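PDB 1NSL: probable acetyltransferase from Bacillus subtilis, which is a putative N-acetyltransferase of the GNAT superfamily, forms homohexamers and may acetylate ribosomal proteins. Local coordinates for residues L15-I29 against S46-R60. Residues are numbered along the deposited sequence; the frame is centred on the assembly and turned at random.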
ATOM      1  N   LEU C  15     -10.098   6.045  21.830  1.00 31.32           N
ATOM      2  CA  LEU C  15      -9.887   6.133  20.396  1.00 31.23           C
ATOM      3  C   LEU C  15     -11.247   5.914  19.885  1.00 31.07           C
ATOM      4  O   LEU C  15     -12.008   5.240  20.524  1.00 30.58           O
ATOM      5  CB  LEU C  15      -9.032   5.011  19.864  1.00 30.71           C
ATOM      6  CG  LEU C  15      -7.541   5.234  19.596  1.00 32.12           C
ATOM      7  CD1 LEU C  15      -6.939   3.869  19.107  1.00 33.58           C
ATOM      8  CD2 LEU C  15      -7.310   6.257  18.537  1.00 27.82           C
ATOM      9  N   LEU C  16     -11.589   6.525  18.759  1.00 32.25           N
ATOM     10  CA  LEU C  16     -12.917   6.281  18.204  1.00 32.52           C
ATOM     11  C   LEU C  16     -12.830   4.959  17.447  1.00 32.21           C
ATOM     12  O   LEU C  16     -11.750   4.499  17.152  1.00 31.86           O
ATOM     13  CB  LEU C  16     -13.298   7.395  17.242  1.00 32.24           C
ATOM     14  CG  LEU C  16     -13.496   8.741  17.880  1.00 31.60           C
ATOM     15  CD1 LEU C  16     -13.040   9.930  16.973  1.00 33.13           C
ATOM     16  CD2 LEU C  16     -14.945   8.871  18.255  1.00 31.22           C
ATOM     17  N   GLU C  17     -13.966   4.356  17.139  1.00 32.37           N
ATOM     18  CA  GLU C  17     -13.989   3.123  16.378  1.00 32.40           C
ATOM     19  C   GLU C  17     -14.981   3.256  15.242  1.00 30.98           C
ATOM     20  O   GLU C  17     -15.963   3.974  15.364  1.00 31.24           O
ATOM     21  CB  GLU C  17     -14.485   1.982  17.250  1.00 32.88           C
ATOM     22  CG  GLU C  17     -13.968   1.976  18.651  1.00 36.96           C
ATOM     23  CD  GLU C  17     -14.583   0.849  19.440  1.00 42.26           C
ATOM     24  OE1 GLU C  17     -15.348   0.057  18.826  1.00 42.85           O
ATOM     25  OE2 GLU C  17     -14.310   0.784  20.667  1.00 43.82           O
ATOM     26  N   PRO C  18     -14.796   2.498  14.174  1.00 29.22           N
ATOM     27  CA  PRO C  18     -15.750   2.562  13.087  1.00 27.91           C
ATOM     28  C   PRO C  18     -17.179   2.543  13.594  1.00 26.58           C
ATOM     29  O   PRO C  18     -17.987   3.273  13.091  1.00 25.39           O
ATOM     30  CB  PRO C  18     -15.359   1.363  12.231  1.00 27.32           C
ATOM     31  CG  PRO C  18     -13.902   1.348  12.392  1.00 26.34           C
ATOM     32  CD  PRO C  18     -13.734   1.524  13.886  1.00 29.25           C
ATOM     33  N   LYS C  19     -17.523   1.781  14.597  1.00 26.78           N
ATOM     34  CA  LYS C  19     -18.938   1.886  14.962  1.00 28.49           C
ATOM     35  C   LYS C  19     -19.417   3.272  15.574  1.00 28.14           C
ATOM     36  O   LYS C  19     -20.628   3.474  15.754  1.00 28.09           O
ATOM     37  CB  LYS C  19     -19.348   0.722  15.840  1.00 28.63           C
ATOM     38  CG  LYS C  19     -18.769   0.820  17.254  1.00 32.79           C
ATOM     39  CD  LYS C  19     -19.042  -0.512  18.003  1.00 38.44           C
ATOM     40  CE  LYS C  19     -18.629  -0.439  19.499  1.00 42.45           C
ATOM     41  NZ  LYS C  19     -19.467  -1.429  20.299  1.00 41.41           N
ATOM     42  N   ASP C  20     -18.500   4.197  15.879  1.00 26.51           N
ATOM     43  CA  ASP C  20     -18.899   5.508  16.359  1.00 25.74           C
ATOM     44  C   ASP C  20     -19.303   6.393  15.183  1.00 25.64           C
ATOM     45  O   ASP C  20     -19.742   7.528  15.370  1.00 24.62           O
ATOM     46  CB  ASP C  20     -17.767   6.250  17.097  1.00 25.11           C
ATOM     47  CG  ASP C  20     -17.326   5.580  18.401  1.00 27.14           C
ATOM     48  OD1 ASP C  20     -18.169   5.094  19.245  1.00 24.98           O
ATOM     49  OD2 ASP C  20     -16.096   5.526  18.667  1.00 26.82           O
ATOM     50  N   ALA C  21     -19.129   5.920  13.961  1.00 25.82           N
ATOM     51  CA  ALA C  21     -19.444   6.819  12.822  1.00 27.16           C
ATOM     52  C   ALA C  21     -20.879   7.460  12.753  1.00 27.34           C
ATOM     53  O   ALA C  21     -20.998   8.695  12.674  1.00 27.80           O
ATOM     54  CB  ALA C  21     -19.031   6.209  11.475  1.00 27.09           C
ATOM     55  N   GLU C  22     -21.947   6.666  12.745  1.00 26.38           N
ATOM     56  CA  GLU C  22     -23.277   7.298  12.808  1.00 27.54           C
ATOM     57  C   GLU C  22     -23.305   8.436  13.881  1.00 27.52           C
ATOM     58  O   GLU C  22     -23.576   9.567  13.534  1.00 27.32           O
ATOM     59  CB  GLU C  22     -24.444   6.282  12.996  1.00 27.12           C
ATOM     60  CG  GLU C  22     -24.294   4.965  12.219  1.00 30.46           C
ATOM     61  CD  GLU C  22     -23.303   4.004  12.900  1.00 35.93           C
ATOM     62  OE1 GLU C  22     -23.739   3.123  13.685  1.00 37.45           O
ATOM     63  OE2 GLU C  22     -22.068   4.140  12.694  1.00 37.66           O
ATOM     64  N   ARG C  23     -22.983   8.158  15.157  1.00 27.59           N
ATOM     65  CA  ARG C  23     -23.045   9.197  16.185  1.00 27.67           C
ATOM     66  C   ARG C  23     -22.126  10.384  15.915  1.00 26.82           C
ATOM     67  O   ARG C  23     -22.533  11.515  16.124  1.00 27.44           O
ATOM     68  CB  ARG C  23     -22.860   8.643  17.600  1.00 28.43           C
ATOM     69  CG  ARG C  23     -24.046   7.768  18.014  1.00 33.96           C
ATOM     70  CD  ARG C  23     -24.005   7.096  19.438  1.00 40.52           C
ATOM     71  NE  ARG C  23     -25.160   6.205  19.738  1.00 40.31           N
ATOM     72  CZ  ARG C  23     -25.357   5.595  20.922  1.00 42.09           C
ATOM     73  NH1 ARG C  23     -26.422   4.815  21.118  1.00 42.15           N
ATOM     74  NH2 ARG C  23     -24.496   5.777  21.928  1.00 42.44           N
ATOM     75  N   LEU C  24     -20.908  10.146  15.440  1.00 25.36           N
ATOM     76  CA  LEU C  24     -20.019  11.240  15.134  1.00 23.95           C
ATOM     77  C   LEU C  24     -20.613  12.117  14.025  1.00 24.02           C
ATOM     78  O   LEU C  24     -20.703  13.327  14.148  1.00 23.46           O
ATOM     79  CB  LEU C  24     -18.664  10.714  14.695  1.00 23.67           C
ATOM     80  CG  LEU C  24     -17.594  11.769  14.443  1.00 22.58           C
ATOM     81  CD1 LEU C  24     -17.383  12.504  15.710  1.00 23.56           C
ATOM     82  CD2 LEU C  24     -16.312  11.160  14.040  1.00 21.74           C
ATOM     83  N   ALA C  25     -21.020  11.508  12.935  1.00 23.87           N
ATOM     84  CA  ALA C  25     -21.532  12.274  11.819  1.00 24.24           C
ATOM     85  C   ALA C  25     -22.754  13.108  12.218  1.00 24.82           C
ATOM     86  O   ALA C  25     -22.914  14.253  11.816  1.00 24.52           O
ATOM     87  CB  ALA C  25     -21.876  11.332  10.649  1.00 23.75           C
ATOM     88  N   GLU C  26     -23.625  12.543  13.024  1.00 26.03           N
ATOM     89  CA  GLU C  26     -24.819  13.280  13.402  1.00 27.55           C
ATOM     90  C   GLU C  26     -24.424  14.457  14.282  1.00 26.71           C
ATOM     91  O   GLU C  26     -24.886  15.586  14.101  1.00 26.38           O
ATOM     92  CB  GLU C  26     -25.785  12.346  14.103  1.00 28.72           C
ATOM     93  CG  GLU C  26     -27.000  12.965  14.755  1.00 32.02           C
ATOM     94  CD  GLU C  26     -27.865  11.863  15.336  1.00 38.02           C
ATOM     95  OE1 GLU C  26     -27.323  10.734  15.512  1.00 39.70           O
ATOM     96  OE2 GLU C  26     -29.077  12.091  15.573  1.00 41.75           O
ATOM     97  N   LEU C  27     -23.524  14.195  15.210  1.00 25.90           N
ATOM     98  CA  LEU C  27     -23.027  15.258  16.070  1.00 25.57           C
ATOM     99  C   LEU C  27     -22.360  16.330  15.206  1.00 25.18           C
ATOM    100  O   LEU C  27     -22.302  17.500  15.552  1.00 24.68           O
ATOM    101  CB  LEU C  27     -21.997  14.679  17.015  1.00 25.05           C
ATOM    102  CG  LEU C  27     -22.058  14.805  18.513  1.00 25.62           C
ATOM    103  CD1 LEU C  27     -23.431  14.808  19.036  1.00 26.93           C
ATOM    104  CD2 LEU C  27     -21.384  13.549  18.974  1.00 29.17           C
ATOM    105  N   ILE C  28     -21.864  15.947  14.050  1.00 24.77           N
ATOM    106  CA  ILE C  28     -21.165  16.951  13.305  1.00 24.38           C
ATOM    107  C   ILE C  28     -22.104  17.800  12.484  1.00 24.98           C
ATOM    108  O   ILE C  28     -21.822  18.967  12.258  1.00 24.84           O
ATOM    109  CB  ILE C  28     -20.071  16.353  12.444  1.00 24.19           C
ATOM    110  CG1 ILE C  28     -18.837  16.096  13.315  1.00 23.46           C
ATOM    111  CG2 ILE C  28     -19.704  17.294  11.344  1.00 22.70           C
ATOM    112  CD1 ILE C  28     -17.742  15.366  12.617  1.00 20.42           C
ATOM    113  N   ILE C  29     -23.227  17.230  12.062  1.00 24.69           N
ATOM    114  CA  ILE C  29     -24.139  17.964  11.204  1.00 25.05           C
ATOM    115  C   ILE C  29     -24.871  18.866  12.125  1.00 25.17           C
ATOM    116  O   ILE C  29     -25.365  19.938  11.747  1.00 25.04           O
ATOM    117  CB  ILE C  29     -25.167  17.009  10.534  1.00 25.07           C
ATOM    118  CG1 ILE C  29     -24.461  15.879   9.798  1.00 26.93           C
ATOM    119  CG2 ILE C  29     -26.022  17.752   9.546  1.00 24.48           C
ATOM    120  CD1 ILE C  29     -25.320  14.651   9.545  1.00 29.59           C
ATOM    121  N   SER C  46     -19.540  15.560   7.157  1.00 39.08           N
ATOM    122  CA  SER C  46     -19.639  14.131   7.267  1.00 37.85           C
ATOM    123  C   SER C  46     -20.516  13.382   6.302  1.00 36.30           C
ATOM    124  O   SER C  46     -21.140  13.946   5.386  1.00 36.79           O
ATOM    125  CB  SER C  46     -20.153  13.872   8.657  1.00 39.01           C
ATOM    126  OG  SER C  46     -20.735  15.077   9.139  1.00 39.31           O
ATOM    127  N   SER C  47     -20.574  12.090   6.588  1.00 34.16           N
ATOM    128  CA  SER C  47     -21.262  11.079   5.824  1.00 32.05           C
ATOM    129  C   SER C  47     -20.896   9.864   6.609  1.00 31.71           C
ATOM    130  O   SER C  47     -19.768   9.458   6.587  1.00 31.95           O
ATOM    131  CB  SER C  47     -20.649  10.952   4.453  1.00 31.22           C
ATOM    132  OG  SER C  47     -20.660   9.599   4.058  1.00 27.62           O
ATOM    133  N   ALA C  48     -21.826   9.293   7.348  1.00 31.88           N
ATOM    134  CA  ALA C  48     -21.512   8.156   8.226  1.00 31.57           C
ATOM    135  C   ALA C  48     -20.686   7.052   7.557  1.00 32.05           C
ATOM    136  O   ALA C  48     -19.945   6.367   8.243  1.00 32.50           O
ATOM    137  CB  ALA C  48     -22.780   7.567   8.849  1.00 31.78           C
ATOM    138  N   ASP C  49     -20.816   6.861   6.239  1.00 31.45           N
ATOM    139  CA  ASP C  49     -19.982   5.894   5.557  1.00 30.95           C
ATOM    140  C   ASP C  49     -18.532   6.340   5.503  1.00 29.55           C
ATOM    141  O   ASP C  49     -17.638   5.596   5.808  1.00 29.59           O
ATOM    142  CB  ASP C  49     -20.506   5.667   4.151  1.00 31.88           C
ATOM    143  CG  ASP C  49     -21.656   4.707   4.130  1.00 33.45           C
ATOM    144  OD1 ASP C  49     -21.661   3.838   3.252  1.00 35.20           O
ATOM    145  OD2 ASP C  49     -22.593   4.725   4.965  1.00 37.61           O
ATOM    146  N   THR C  50     -18.297   7.567   5.100  1.00 28.62           N
ATOM    147  CA  THR C  50     -16.943   8.049   5.015  1.00 27.88           C
ATOM    148  C   THR C  50     -16.211   7.931   6.346  1.00 28.32           C
ATOM    149  O   THR C  50     -15.098   7.413   6.369  1.00 28.42           O
ATOM    150  CB  THR C  50     -16.894   9.467   4.420  1.00 28.22           C
ATOM    151  OG1 THR C  50     -17.487   9.470   3.087  1.00 27.34           O
ATOM    152  CG2 THR C  50     -15.432   9.900   4.207  1.00 27.11           C
ATOM    153  N   TYR C  51     -16.819   8.348   7.459  1.00 28.00           N
ATOM    154  CA  TYR C  51     -16.139   8.170   8.743  1.00 27.92           C
ATOM    155  C   TYR C  51     -15.892   6.707   9.079  1.00 27.91           C
ATOM    156  O   TYR C  51     -14.888   6.356   9.699  1.00 27.87           O
ATOM    157  CB  TYR C  51     -16.876   8.843   9.908  1.00 27.95           C
ATOM    158  CG  TYR C  51     -16.715  10.303   9.875  1.00 27.05           C
ATOM    159  CD1 TYR C  51     -17.704  11.119   9.318  1.00 28.54           C
ATOM    160  CD2 TYR C  51     -15.560  10.882  10.315  1.00 25.13           C
ATOM    161  CE1 TYR C  51     -17.532  12.480   9.260  1.00 28.38           C
ATOM    162  CE2 TYR C  51     -15.384  12.235  10.244  1.00 26.95           C
ATOM    163  CZ  TYR C  51     -16.356  13.016   9.733  1.00 27.83           C
ATOM    164  OH  TYR C  51     -16.151  14.350   9.691  1.00 31.84           O
ATOM    165  N   ARG C  52     -16.815   5.856   8.679  1.00 27.53           N
ATOM    166  CA  ARG C  52     -16.657   4.453   8.970  1.00 27.50           C
ATOM    167  C   ARG C  52     -15.599   3.814   8.119  1.00 27.48           C
ATOM    168  O   ARG C  52     -14.830   2.980   8.584  1.00 27.04           O
ATOM    169  CB  ARG C  52     -17.955   3.725   8.709  1.00 27.25           C
ATOM    170  CG  ARG C  52     -18.026   2.379   9.339  1.00 29.39           C
ATOM    171  CD  ARG C  52     -19.453   1.794   9.467  1.00 31.34           C
ATOM    172  NE  ARG C  52     -20.310   2.390   8.457  1.00 34.52           N
ATOM    173  CZ  ARG C  52     -21.435   3.034   8.709  1.00 34.13           C
ATOM    174  NH1 ARG C  52     -21.893   3.140   9.952  1.00 34.01           N
ATOM    175  NH2 ARG C  52     -22.111   3.559   7.707  1.00 34.12           N
ATOM    176  N   GLU C  53     -15.528   4.172   6.855  1.00 27.78           N
ATOM    177  CA  GLU C  53     -14.635   3.382   6.025  1.00 28.80           C
ATOM    178  C   GLU C  53     -13.223   3.930   5.868  1.00 28.78           C
ATOM    179  O   GLU C  53     -12.272   3.192   5.595  1.00 28.88           O
ATOM    180  CB  GLU C  53     -15.286   3.112   4.669  1.00 29.20           C
ATOM    181  CG  GLU C  53     -16.571   2.289   4.719  1.00 32.23           C
ATOM    182  CD  GLU C  53     -17.514   2.683   3.579  1.00 39.90           C
ATOM    183  OE1 GLU C  53     -17.029   3.337   2.624  1.00 41.89           O
ATOM    184  OE2 GLU C  53     -18.744   2.372   3.613  1.00 42.95           O
ATOM    185  N   THR C  54     -13.096   5.228   6.092  1.00 28.71           N
ATOM    186  CA  THR C  54     -11.898   5.943   5.791  1.00 28.00           C
ATOM    187  C   THR C  54     -11.435   6.785   6.934  1.00 28.95           C
ATOM    188  O   THR C  54     -10.333   6.600   7.449  1.00 29.84           O
ATOM    189  CB  THR C  54     -12.221   6.852   4.641  1.00 27.34           C
ATOM    190  OG1 THR C  54     -12.393   6.032   3.484  1.00 29.32           O
ATOM    191  CG2 THR C  54     -11.057   7.717   4.308  1.00 25.35           C
ATOM    192  N   ILE C  55     -12.265   7.719   7.370  1.00 28.94           N
ATOM    193  CA  ILE C  55     -11.728   8.639   8.338  1.00 28.36           C
ATOM    194  C   ILE C  55     -11.419   8.016   9.673  1.00 28.61           C
ATOM    195  O   ILE C  55     -10.348   8.260  10.228  1.00 27.90           O
ATOM    196  CB  ILE C  55     -12.567   9.882   8.493  1.00 28.01           C
ATOM    197  CG1 ILE C  55     -12.524  10.704   7.218  1.00 27.20           C
ATOM    198  CG2 ILE C  55     -11.978  10.735   9.582  1.00 28.35           C
ATOM    199  CD1 ILE C  55     -13.557  11.746   7.194  1.00 25.24           C
ATOM    200  N   ILE C  56     -12.321   7.201  10.196  1.00 28.63           N
ATOM    201  CA  ILE C  56     -11.993   6.668  11.489  1.00 29.39           C
ATOM    202  C   ILE C  56     -10.864   5.640  11.424  1.00 29.92           C
ATOM    203  O   ILE C  56      -9.995   5.610  12.291  1.00 30.22           O
ATOM    204  CB  ILE C  56     -13.172   6.178  12.164  1.00 29.40           C
ATOM    205  CG1 ILE C  56     -14.085   7.363  12.438  1.00 28.36           C
ATOM    206  CG2 ILE C  56     -12.766   5.579  13.469  1.00 30.51           C
ATOM    207  CD1 ILE C  56     -15.477   6.925  12.998  1.00 28.40           C
ATOM    208  N   PRO C  57     -10.863   4.785  10.424  1.00 29.43           N
ATOM    209  CA  PRO C  57      -9.724   3.926  10.231  1.00 29.33           C
ATOM    210  C   PRO C  57      -8.453   4.708  10.134  1.00 29.42           C
ATOM    211  O   PRO C  57      -7.589   4.366  10.916  1.00 30.38           O
ATOM    212  CB  PRO C  57     -10.047   3.219   8.926  1.00 28.99           C
ATOM    213  CG  PRO C  57     -11.457   3.027   8.956  1.00 28.48           C
ATOM    214  CD  PRO C  57     -11.947   4.411   9.513  1.00 30.57           C
ATOM    215  N   ASP C  58      -8.288   5.727   9.287  1.00 29.16           N
ATOM    216  CA  ASP C  58      -6.952   6.296   9.285  1.00 27.66           C
ATOM    217  C   ASP C  58      -6.647   6.799  10.655  1.00 26.15           C
ATOM    218  O   ASP C  58      -5.539   6.640  11.095  1.00 26.27           O
ATOM    219  CB  ASP C  58      -6.675   7.451   8.361  1.00 28.16           C
ATOM    220  CG  ASP C  58      -7.083   7.237   6.936  1.00 33.78           C
ATOM    221  OD1 ASP C  58      -7.073   6.097   6.371  1.00 35.99           O
ATOM    222  OD2 ASP C  58      -7.405   8.280   6.264  1.00 41.69           O
ATOM    223  N   TRP C  59      -7.575   7.421  11.357  1.00 25.15           N
ATOM    224  CA  TRP C  59      -7.114   8.025  12.629  1.00 26.20           C
ATOM    225  C   TRP C  59      -6.470   6.922  13.490  1.00 27.15           C
ATOM    226  O   TRP C  59      -5.376   7.108  14.106  1.00 26.38           O
ATOM    227  CB  TRP C  59      -8.204   8.754  13.428  1.00 25.67           C
ATOM    228  CG  TRP C  59      -8.661  10.069  12.880  1.00 26.15           C
ATOM    229  CD1 TRP C  59      -7.927  10.964  12.145  1.00 28.16           C
ATOM    230  CD2 TRP C  59      -9.970  10.639  12.983  1.00 26.58           C
ATOM    231  NE1 TRP C  59      -8.691  12.062  11.818  1.00 26.10           N
ATOM    232  CE2 TRP C  59      -9.950  11.886  12.325  1.00 27.47           C
ATOM    233  CE3 TRP C  59     -11.159  10.235  13.583  1.00 26.12           C
ATOM    234  CZ2 TRP C  59     -11.070  12.707  12.240  1.00 27.72           C
ATOM    235  CZ3 TRP C  59     -12.266  11.071  13.495  1.00 29.16           C
ATOM    236  CH2 TRP C  59     -12.215  12.278  12.826  1.00 26.19           C
ATOM    237  N   ARG C  60      -7.136   5.765  13.492  1.00 26.46           N
ATOM    238  CA  ARG C  60      -6.652   4.660  14.257  1.00 26.58           C
ATOM    239  C   ARG C  60      -5.251   4.262  13.825  1.00 27.85           C
ATOM    240  O   ARG C  60      -4.387   3.997  14.683  1.00 29.20           O
ATOM    241  CB  ARG C  60      -7.614   3.499  14.238  1.00 26.82           C
ATOM    242  CG  ARG C  60      -8.852   3.693  15.087  1.00 24.56           C
ATOM    243  CD  ARG C  60      -9.843   2.635  14.891  1.00 22.20           C
ATOM    244  NE  ARG C  60      -9.423   1.447  15.618  1.00 27.16           N
ATOM    245  CZ  ARG C  60      -9.609   1.290  16.926  1.00 28.01           C
ATOM    246  NH1 ARG C  60     -10.230   2.221  17.602  1.00 26.41           N
ATOM    247  NH2 ARG C  60      -9.209   0.194  17.561  1.00 29.89           N
TER
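R60 reaches back from helix 48-60 to the chain at L15-P18. From CB the chain sets out beside its backbone N (chi1 -74°), and CG and CD then run past L16 O, CD also nearing the ring of P18. A bend at chi3 (78°) turns the guanidinium so that NH1 donates to L16 O at 2.8 Å, the oxygen lying at the edge of the guanidinium, nearly in its plane. L15 CD1 covers one face of this group, while NE and NH2 bond to the backbone oxygens of A64 and Y63 of a second subunit, so one side chain of helix 48-60 links the segment before helix 21-29 to a neighbouring subunit. One turn back, I56 pushes CG2 against the E17-P18 peptide and CD1 up to A21 CB, 3.9 Å away. A21 is a knob among A48, Y51, R52 and I56; Y51 answers as a knob among A21, L24, A25 and I28, with L24 CD2 making an off-centre CH-pi contact 4.3 Å from the centroid of the Y51 ring. At the outer edge, R52 NH1 forms a salt bridge with E22 OE2 at 2.9 Å, and R52 NH2 a salt bridge with D49 OD2 whose hydrogen bond is weak. Helices 21-29 and 48-60, crossing at 128°, form the helical pair between strands 11-15 and 69-75 of the GNAT fold, L24 packing on L79 and W100 of the sheet.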